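Local coordinates for protein 16S rRNA methylase (Uncultured bacterium, PDB 7JLZ) that probably methylates N1 of adenine 1408 in the 16S rRNA of the 30S ribosomal subunit, a modification linked to aminoglycoside resistance, at residues Ser161-Ile164 and Pro165-Lys169. Sequence-based numbering, arbitrary orientation.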
# COMPACT_ATOMS: atom_id res chain seq x y z
N SER A 161 8.63 -12.63 20.23
CA SER A 161 10.02 -12.94 19.90
C SER A 161 10.33 -12.86 18.42
O SER A 161 11.50 -12.74 18.05
CB SER A 161 10.39 -14.34 20.41
OG SER A 161 9.93 -15.34 19.51
N THR A 162 9.32 -12.93 17.55
CA THR A 162 9.59 -12.94 16.12
C THR A 162 8.87 -11.82 15.39
O THR A 162 9.50 -11.01 14.70
CB THR A 162 9.21 -14.29 15.51
OG1 THR A 162 10.02 -15.32 16.09
CG2 THR A 162 9.40 -14.25 13.99
N VAL A 163 7.54 -11.76 15.53
CA VAL A 163 6.77 -10.83 14.71
C VAL A 163 7.12 -9.39 15.06
O VAL A 163 7.52 -8.61 14.20
CB VAL A 163 5.26 -11.09 14.86
CG1 VAL A 163 4.49 -10.10 13.99
CG2 VAL A 163 4.95 -12.51 14.45
N ILE A 164 6.96 -9.01 16.33
CA ILE A 164 7.18 -7.62 16.71
C ILE A 164 8.61 -7.17 16.41
O ILE A 164 8.78 -6.09 15.83
CB ILE A 164 6.76 -7.39 18.18
CG1 ILE A 164 5.24 -7.45 18.31
CG2 ILE A 164 7.27 -6.06 18.69
CD1 ILE A 164 4.76 -7.61 19.76
N PRO A 165 9.67 -7.94 16.74
CA PRO A 165 11.03 -7.44 16.45
C PRO A 165 11.31 -7.23 14.97
O PRO A 165 12.02 -6.27 14.62
CB PRO A 165 11.94 -8.53 17.04
CG PRO A 165 11.10 -9.23 18.06
CD PRO A 165 9.70 -9.20 17.51
N ILE A 166 10.79 -8.10 14.10
CA ILE A 166 11.02 -7.93 12.66
C ILE A 166 10.60 -6.55 12.20
O ILE A 166 11.27 -5.91 11.38
CB ILE A 166 10.30 -9.04 11.88
CG1 ILE A 166 11.09 -10.35 11.95
CG2 ILE A 166 10.06 -8.62 10.44
CD1 ILE A 166 10.35 -11.55 11.43
N PHE A 167 9.47 -6.06 12.71
CA PHE A 167 8.94 -4.79 12.24
C PHE A 167 9.47 -3.60 13.02
O PHE A 167 9.56 -2.50 12.47
CB PHE A 167 7.42 -4.83 12.28
CG PHE A 167 6.83 -5.74 11.25
CD1 PHE A 167 6.81 -5.36 9.92
CD2 PHE A 167 6.33 -6.97 11.60
CE1 PHE A 167 6.26 -6.19 8.95
CE2 PHE A 167 5.78 -7.82 10.64
CZ PHE A 167 5.76 -7.42 9.32
N GLU A 168 9.82 -3.80 14.30
CA GLU A 168 10.46 -2.71 15.03
C GLU A 168 11.81 -2.35 14.42
O GLU A 168 12.23 -1.19 14.47
CB GLU A 168 10.60 -3.09 16.51
CG GLU A 168 9.27 -3.04 17.25
CD GLU A 168 9.41 -3.25 18.74
OE1 GLU A 168 10.32 -3.99 19.16
OE2 GLU A 168 8.60 -2.66 19.49
N LYS A 169 12.49 -3.34 13.82
CA LYS A 169 13.72 -3.07 13.09
C LYS A 169 13.49 -2.19 11.87
O LYS A 169 14.47 -1.69 11.30
CB LYS A 169 14.38 -4.40 12.69
CG LYS A 169 15.08 -5.10 13.85
CD LYS A 169 15.64 -6.46 13.44
CE LYS A 169 16.63 -7.00 14.48
NZ LYS A 169 16.00 -7.28 15.81
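Pro165 fits its ring against the helical turn before it, packed among Ser161, Thr162, Val163 and Ile164. Its CG rests 3.5 Å from Ser161 O, and its CD lies 3.3 Å from Thr162 O. The proline nitrogen has no hydrogen to give that turn, so the helix kinks here, just after a wider pi-type turn at 161-163. The next amide does bond one turn back: Ile166 N donates to Thr162 O at 3.2 Å. Phe167 N makes only a weak, bent bond to Ile164 O (N-H...O 130°), and Glu168 N reaches the same oxygen at 2.9 Å in a much straighter one.

The side chains follow in pairs one turn apart. Ile166 runs alongside Thr162, its CD1 3.8 Å from Thr162 CG2; Thr162 keeps OG1 beside the backbone N (chi1 -63°), which puts CG2 anti to that N and alongside Ile166, and both residues pack on Leu149. Glu168 lies beside Ile164 in the same way, its extended chain laying the carboxylate carbon CD 3.5 Å from Ile164 CG2. On the buried side, Val163 O sits at the edge of the Phe167 ring, 3.3 Å from CD2, and Ile166 CG2 stands over the centre of one ring face.

Farther out, Phe167 meets Phe209 of strand 205-211, while Ile164 touches Leu174 of strand 172-179, fitting this last part of helix 156-168 against the antiparallel side of the Rossmann-like methyltransferase sheet. At Ser161 O the proline thus presents a ring CH2 in place of a helical N-H, while the amides of Phe167 and Glu168 share Ile164 O unequally.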